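PDB 3M7N: probable exosome complex exonuclease 2 from Archaeoglobus fulgidus, which probably serves as a non-catalytic ring subunit of the archaeal exosome, an RNA-degrading complex, and helps shape the active site of Rrp41. Local coordinates for residues Ala89-Glu94 and Pro200-Met205; Lys131-Phe136 and Thr163-Glu168; Val185-Leu190 and Asp243-Cys248. All coordinates share one frame; numbering follows the deposited sequence.

Contact 1: residues Ala89-Glu94 and Pro200-Met205; sequences ASPTFE and PSREEM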
# COMPACT_ATOMS: atom_id res chain seq x y z
N ALA H 89 21.45 7.80 -0.53
CA ALA H 89 22.40 6.85 -1.11
C ALA H 89 21.70 6.04 -2.20
O ALA H 89 20.64 5.44 -1.94
CB ALA H 89 22.91 5.91 -0.02
N SER H 90 22.25 6.03 -3.42
CA SER H 90 21.66 5.24 -4.52
C SER H 90 20.26 5.65 -5.06
O SER H 90 19.29 5.83 -4.30
CB SER H 90 21.63 3.75 -4.14
OG SER H 90 20.90 2.99 -5.08
N PRO H 91 20.14 5.77 -6.40
CA PRO H 91 18.86 6.06 -7.07
C PRO H 91 17.91 4.86 -6.97
O PRO H 91 16.73 4.97 -7.29
CB PRO H 91 19.28 6.27 -8.53
CG PRO H 91 20.55 5.46 -8.67
CD PRO H 91 21.25 5.58 -7.36
N THR H 92 18.45 3.74 -6.50
CA THR H 92 17.74 2.47 -6.40
C THR H 92 16.98 2.35 -5.08
O THR H 92 15.99 1.63 -4.99
CB THR H 92 18.74 1.29 -6.52
OG1 THR H 92 18.87 0.91 -7.89
CG2 THR H 92 18.30 0.09 -5.67
N PHE H 93 17.48 3.05 -4.06
CA PHE H 93 16.86 3.02 -2.73
C PHE H 93 15.57 3.84 -2.73
O PHE H 93 15.55 4.99 -3.18
CB PHE H 93 17.84 3.51 -1.65
CG PHE H 93 19.08 2.64 -1.48
CD1 PHE H 93 20.15 3.06 -0.69
CD2 PHE H 93 19.17 1.39 -2.11
CE1 PHE H 93 21.29 2.26 -0.53
CE2 PHE H 93 20.31 0.59 -1.97
CZ PHE H 93 21.37 1.02 -1.17
N GLU H 94 14.49 3.23 -2.25
CA GLU H 94 13.18 3.86 -2.20
C GLU H 94 12.86 4.28 -0.76
O GLU H 94 13.46 3.75 0.18
CB GLU H 94 12.12 2.90 -2.74
N PRO H 200 33.12 -6.38 -3.42
CA PRO H 200 32.66 -5.99 -4.76
C PRO H 200 32.25 -4.51 -4.84
O PRO H 200 31.58 -3.98 -3.94
CB PRO H 200 31.44 -6.89 -4.97
CG PRO H 200 30.92 -7.10 -3.58
CD PRO H 200 32.16 -7.26 -2.74
N SER H 201 32.67 -3.84 -5.89
CA SER H 201 32.19 -2.50 -6.17
C SER H 201 30.74 -2.61 -6.70
O SER H 201 30.25 -3.70 -7.02
CB SER H 201 33.09 -1.80 -7.19
OG SER H 201 32.99 -2.36 -8.48
N ARG H 202 30.06 -1.47 -6.78
CA ARG H 202 28.72 -1.43 -7.35
C ARG H 202 28.76 -1.91 -8.81
O ARG H 202 27.91 -2.68 -9.25
CB ARG H 202 28.10 -0.04 -7.20
CG ARG H 202 26.76 0.19 -7.89
CD ARG H 202 25.94 1.25 -7.14
NE ARG H 202 24.91 1.87 -7.99
CZ ARG H 202 24.17 2.93 -7.65
NH1 ARG H 202 23.29 3.42 -8.51
NH2 ARG H 202 24.31 3.52 -6.47
N GLU H 203 29.78 -1.48 -9.54
CA GLU H 203 29.91 -1.90 -10.93
C GLU H 203 29.99 -3.42 -11.02
O GLU H 203 29.38 -4.03 -11.89
CB GLU H 203 31.14 -1.28 -11.55
CG GLU H 203 31.06 0.22 -11.63
CD GLU H 203 31.67 0.75 -12.90
OE1 GLU H 203 31.11 1.71 -13.46
OE2 GLU H 203 32.70 0.21 -13.35
N GLU H 204 30.74 -4.02 -10.10
CA GLU H 204 30.84 -5.47 -10.09
C GLU H 204 29.51 -6.12 -9.74
O GLU H 204 29.20 -7.19 -10.24
CB GLU H 204 31.98 -5.95 -9.17
CG GLU H 204 33.38 -5.64 -9.73
CD GLU H 204 34.49 -5.78 -8.69
OE1 GLU H 204 35.64 -6.12 -9.08
OE2 GLU H 204 34.21 -5.55 -7.50
N MET H 205 28.73 -5.47 -8.88
CA MET H 205 27.44 -6.03 -8.49
C MET H 205 26.48 -6.12 -9.69
O MET H 205 25.48 -6.80 -9.62
CB MET H 205 26.80 -5.22 -7.36
CG MET H 205 27.53 -5.30 -6.01
SD MET H 205 27.77 -6.96 -5.34
CE MET H 205 26.06 -7.52 -5.23

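Contact 2: residues Lys131-Phe136 and Thr163-Glu168; sequences KVWIVF and TKVPAE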
# COMPACT_ATOMS: atom_id res chain seq x y z
N LYS H 131 16.35 -1.07 35.73
CA LYS H 131 16.99 -0.14 34.81
C LYS H 131 18.25 -0.72 34.18
O LYS H 131 19.16 -1.18 34.88
CB LYS H 131 17.34 1.18 35.52
CG LYS H 131 16.67 2.40 34.92
CD LYS H 131 17.16 3.69 35.59
CE LYS H 131 16.49 4.93 34.98
NZ LYS H 131 17.16 6.21 35.37
N VAL H 132 18.30 -0.67 32.85
CA VAL H 132 19.45 -1.17 32.10
C VAL H 132 19.72 -0.29 30.87
O VAL H 132 18.78 0.25 30.27
CB VAL H 132 19.24 -2.64 31.70
CG1 VAL H 132 18.80 -2.76 30.24
CG2 VAL H 132 20.49 -3.44 31.97
N TRP H 133 20.98 -0.14 30.49
CA TRP H 133 21.30 0.68 29.34
C TRP H 133 20.83 0.04 28.04
O TRP H 133 20.91 -1.18 27.87
CB TRP H 133 22.79 0.94 29.25
CG TRP H 133 23.27 1.98 30.18
CD1 TRP H 133 24.02 1.79 31.30
CD2 TRP H 133 23.05 3.39 30.08
NE1 TRP H 133 24.28 2.99 31.91
CE2 TRP H 133 23.69 4.00 31.17
CE3 TRP H 133 22.37 4.21 29.16
CZ2 TRP H 133 23.68 5.37 31.39
CZ3 TRP H 133 22.36 5.58 29.37
CH2 TRP H 133 23.01 6.14 30.48
N ILE H 134 20.33 0.87 27.14
CA ILE H 134 19.95 0.41 25.82
C ILE H 134 20.82 1.10 24.79
O ILE H 134 20.91 2.32 24.77
CB ILE H 134 18.49 0.74 25.54
CG1 ILE H 134 17.62 0.03 26.57
CG2 ILE H 134 18.14 0.35 24.12
CD1 ILE H 134 16.19 0.46 26.53
N VAL H 135 21.49 0.32 23.95
CA VAL H 135 22.38 0.87 22.93
C VAL H 135 21.74 0.82 21.55
O VAL H 135 21.51 -0.26 21.01
CB VAL H 135 23.71 0.11 22.92
CG1 VAL H 135 24.69 0.77 21.99
CG2 VAL H 135 24.28 0.04 24.34
N PHE H 136 21.42 1.99 20.99
CA PHE H 136 20.87 2.07 19.64
C PHE H 136 21.98 2.26 18.64
O PHE H 136 22.71 3.25 18.69
CB PHE H 136 19.88 3.24 19.50
CG PHE H 136 18.57 3.01 20.21
CD1 PHE H 136 18.31 3.60 21.43
CD2 PHE H 136 17.60 2.19 19.65
CE1 PHE H 136 17.11 3.39 22.08
CE2 PHE H 136 16.40 1.98 20.30
CZ PHE H 136 16.15 2.57 21.51
N THR H 163 32.24 5.28 21.74
CA THR H 163 31.07 5.67 22.49
C THR H 163 31.39 6.08 23.93
O THR H 163 32.29 5.55 24.57
CB THR H 163 30.02 4.55 22.51
OG1 THR H 163 29.52 4.35 21.19
CG2 THR H 163 28.86 4.90 23.44
N LYS H 164 30.62 7.05 24.43
CA LYS H 164 30.77 7.52 25.80
C LYS H 164 29.42 7.39 26.48
O LYS H 164 28.44 8.00 26.05
CB LYS H 164 31.23 8.98 25.80
CG LYS H 164 31.17 9.64 27.17
CD LYS H 164 31.40 11.16 27.09
CE LYS H 164 32.89 11.49 26.98
NZ LYS H 164 33.16 12.95 26.98
N VAL H 165 29.37 6.56 27.51
CA VAL H 165 28.12 6.35 28.23
C VAL H 165 27.66 7.66 28.85
O VAL H 165 28.44 8.36 29.49
CB VAL H 165 28.22 5.25 29.30
CG1 VAL H 165 26.86 4.98 29.91
CG2 VAL H 165 28.76 3.97 28.68
N PRO H 166 26.39 8.02 28.65
CA PRO H 166 25.92 9.32 29.13
C PRO H 166 25.35 9.20 30.54
O PRO H 166 24.15 9.43 30.72
CB PRO H 166 24.78 9.65 28.16
CG PRO H 166 24.35 8.30 27.56
CD PRO H 166 25.30 7.23 28.06
N ALA H 167 26.16 8.82 31.52
CA ALA H 167 25.61 8.58 32.85
C ALA H 167 25.17 9.89 33.50
O ALA H 167 24.10 9.97 34.09
CB ALA H 167 26.60 7.82 33.72
N GLU H 168 26.00 10.92 33.36
CA GLU H 168 25.72 12.22 33.97
C GLU H 168 24.37 12.75 33.54
O GLU H 168 23.51 13.02 34.36
CB GLU H 168 26.79 13.22 33.59
CG GLU H 168 28.14 12.83 34.14
CD GLU H 168 29.25 13.49 33.38
OE1 GLU H 168 28.99 14.55 32.76
OE2 GLU H 168 30.38 12.94 33.39

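Contact 3: residues Val185-Leu190 and Asp243-Cys248; sequences VSVTSL and DVSINC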
# COMPACT_ATOMS: atom_id res chain seq x y z
N VAL H 185 34.69 -8.04 12.43
CA VAL H 185 34.90 -7.49 11.11
C VAL H 185 34.32 -8.49 10.15
O VAL H 185 34.55 -9.71 10.30
CB VAL H 185 36.39 -7.33 10.78
CG1 VAL H 185 36.57 -6.85 9.35
CG2 VAL H 185 37.07 -6.41 11.80
N SER H 186 33.56 -7.97 9.18
CA SER H 186 32.89 -8.81 8.19
C SER H 186 33.53 -8.63 6.83
O SER H 186 33.93 -7.53 6.46
CB SER H 186 31.39 -8.48 8.11
OG SER H 186 31.17 -7.30 7.33
N VAL H 187 33.63 -9.73 6.09
CA VAL H 187 34.21 -9.74 4.75
C VAL H 187 33.23 -10.34 3.77
O VAL H 187 32.82 -11.50 3.90
CB VAL H 187 35.52 -10.57 4.69
CG1 VAL H 187 36.04 -10.65 3.24
CG2 VAL H 187 36.57 -9.98 5.62
N THR H 188 32.89 -9.57 2.75
CA THR H 188 31.82 -9.94 1.84
C THR H 188 32.35 -10.11 0.45
O THR H 188 33.01 -9.23 -0.09
CB THR H 188 30.70 -8.85 1.84
OG1 THR H 188 30.07 -8.83 3.13
CG2 THR H 188 29.67 -9.12 0.75
N SER H 189 32.03 -11.25 -0.16
CA SER H 189 32.48 -11.49 -1.51
C SER H 189 31.33 -11.68 -2.50
O SER H 189 30.30 -12.29 -2.20
CB SER H 189 33.44 -12.70 -1.56
OG SER H 189 34.54 -12.51 -0.69
N LEU H 190 31.52 -11.14 -3.69
CA LEU H 190 30.66 -11.43 -4.81
C LEU H 190 31.04 -12.82 -5.36
O LEU H 190 32.22 -13.06 -5.67
CB LEU H 190 30.87 -10.34 -5.87
CG LEU H 190 29.84 -10.02 -6.94
CD1 LEU H 190 30.54 -9.63 -8.24
CD2 LEU H 190 28.89 -11.15 -7.15
N ASP H 243 39.16 -19.23 4.19
CA ASP H 243 40.53 -18.88 4.60
C ASP H 243 40.90 -17.47 4.19
O ASP H 243 41.36 -16.67 5.01
CB ASP H 243 41.56 -19.90 4.07
CG ASP H 243 41.41 -21.28 4.74
OD1 ASP H 243 41.09 -21.34 5.95
OD2 ASP H 243 41.59 -22.31 4.05
N VAL H 244 40.68 -17.17 2.92
CA VAL H 244 40.93 -15.84 2.40
C VAL H 244 40.26 -14.78 3.28
O VAL H 244 40.88 -13.75 3.59
CB VAL H 244 40.47 -15.73 0.93
CG1 VAL H 244 40.29 -14.27 0.50
CG2 VAL H 244 41.45 -16.45 0.01
N SER H 245 39.03 -15.06 3.73
CA SER H 245 38.22 -14.09 4.48
C SER H 245 38.74 -13.84 5.89
O SER H 245 38.81 -12.69 6.34
CB SER H 245 36.74 -14.52 4.55
OG SER H 245 36.17 -14.59 3.27
N ILE H 246 39.06 -14.91 6.59
CA ILE H 246 39.64 -14.77 7.91
C ILE H 246 40.87 -13.89 7.79
O ILE H 246 41.05 -12.96 8.55
CB ILE H 246 40.01 -16.15 8.52
CG1 ILE H 246 38.76 -17.03 8.65
CG2 ILE H 246 40.74 -15.98 9.85
CD1 ILE H 246 39.03 -18.45 9.16
N ASN H 247 41.70 -14.17 6.80
CA ASN H 247 42.89 -13.37 6.55
C ASN H 247 42.56 -11.89 6.29
O ASN H 247 43.06 -11.01 7.00
CB ASN H 247 43.73 -13.97 5.41
CG ASN H 247 45.17 -13.47 5.41
OD1 ASN H 247 46.02 -14.01 6.12
ND2 ASN H 247 45.44 -12.45 4.61
N CYS H 248 41.72 -11.62 5.28
CA CYS H 248 41.26 -10.25 4.97
C CYS H 248 40.74 -9.50 6.19
O CYS H 248 41.01 -8.32 6.36
CB CYS H 248 40.15 -10.26 3.92
SG CYS H 248 40.67 -10.64 2.27
O HOH W 1 33.84 -13.19 1.86

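Contact 1: residues Ala89-Glu94 and Pro200-Met205
Arg202 reaches across to Ser90 and Pro91 and carries this contact alone on its side. Its chain runs extended from CG to NE, with CG anti to the backbone N (chi1 174°). Ser90 CA and Arg202 CA are 10.1 Å apart, and the extended arm spans most of that gap. The tight part is at the end of this arm. Pro91 comes from the opposite direction and meets the guanidinium at its edge, with Pro91 CD 3.2 Å from Arg202 NH1. Pro91 CG lies in the same plane, 3.4 Å from Arg202 NH1. Ser90 approaches obliquely, with its CB 3.6 Å from Arg202 NH2. The hydroxyl of Ser90 is used inside its own loop. Ser90 OG accepts from Thr92 N at 2.9 Å, an ST turn within the type I turn from Ser90 to Phe93. Arg202 NH2 hydrogen-bonds to the backbone O of Asp144, outside the two segments. Ser90 is the buried side of the contact. Pro91 is the outer, exposed one, though it too touches Arg60 of the exonuclease 1 chain. Arg38 of that chain brings a second positive charge close to Arg202 NE. Ser201 and Glu204 form a capping box at the start of the short helix: Glu204 N donates to Ser201 OG (3.2 Å) and Ser201 N to Glu204 OE2 (2.8 Å). The contact ties a first-domain loop, between strand 78-84 and helix 100-115, to second-domain helix 202-205, which follows strand 195-198 and packs on strand 185-192.

Contact 2: residues Lys131-Phe136 and Thr163-Glu168
The indole of Trp133 is the flat group of this contact, and it meets Val165, Pro166 and Ala167. Val165 CG1 sits over one face, 3.4 Å above the plane and offset to the rim. It makes a CH-pi contact with the six-membered ring, 3.9 Å from the centroid and 27° off the normal. CE2 and CZ2 of Trp133 are the ring atoms nearest this methyl, each 3.5 Å from Val165 CG1. The edge belongs to the next two residues. Pro166 O lies near the ring plane, 3.5 Å from Trp133 CH2, and Ala167 CA is also at the edge, 4.0 Å from Trp133 CZ2. The proline comes from the opposite direction, with Pro166 CD 3.5 Å from Trp133 CH2. The first torsion of Val165 explains the face contact. CG1 is anti to the backbone N (chi1 -174°), and this branch is the one laid on the indole. Pro166 is the centre of an inverse gamma turn, closed by a weak bond from Ala167 N to Val165 O. The turn bends the chain round the outer end of the six-membered ring. Trp133 lies on strand 131-141, inside the mixed sheet between strands 56-67 and 78-84. Val165 lies on short strand 164-165, paired with 176-177, and Tyr176 touches both Trp133 and Val165. Leu172, Ile126 and Pro66 also touch the indole. All four residues of the contact are buried in the first RNase PH family domain, and its nearest atom is about 7 Å from the bound nucleic acid. The contact is apolar apart from Pro166 O at the indole edge, so shape and burial, rather than charge or directed bonding, hold the turn on the sheet.

Contact 3: residues Val185-Leu190 and Asp243-Cys248
With Val187 CG1 anti to the backbone N (chi1 175°) and CG2 anti to the carbonyl carbon, both methyls of this strand residue are set against Ser245 and Cys248 of the helix. The motif is a helix packed on one face of a four-stranded antiparallel sheet, in the second domain of the RNase PH family. Val187 CG2 rests 3.6 Å from the backbone Ser245 O and 4.0 Å from Cys248 CB, one turn further on. Val187 CG1 lies beside the hydroxyl, 3.9 Å from Ser245 OG. An alanine at Val187 would remove both methyls and would probably open a gap between strand 185-192 and helix 235-253, leaving Cys248 CB without the methyl that packs on it from the strand. On the other face of the strand, Ser186 and Thr188 point away from the helix, and their hydroxyls are tied to Asp150 of helix 148-161. Asp243 forms a salt bridge with Arg212 of the neighbouring exonuclease 1 chain. Ser245 OG also bonds to Leu241 O, one turn back in its own helix. A water bridges strand and helix. It donates to Val187 O at 2.8 Å and to Ser245 OG at 3.1 Å, and it bonds to Ser189 OG at 2.7 Å.

Contacts 2 and 3 are buried, while contact 1 is partly open to solvent. Contact 2 lies within the first RNase PH family domain and contact 3 within the second; contact 1 bridges the two. Contacts 1 and 3 touch: Pro200 and Met205 pack on Leu190 of strand 185-192, so the short helix and the sheet share one neighbourhood. Contact 2 stands apart, its centre about 34 Å and 32 Å from those of contacts 1 and 3. Contact 2 is aromatic and apolar, and contact 3 mixes methyls with a bridging water. Contact 1 packs a charged arm against a proline and a serine, its hydrogen bond going to a third loop. Contacts 1 and 3 both reach the exonuclease 1 chain.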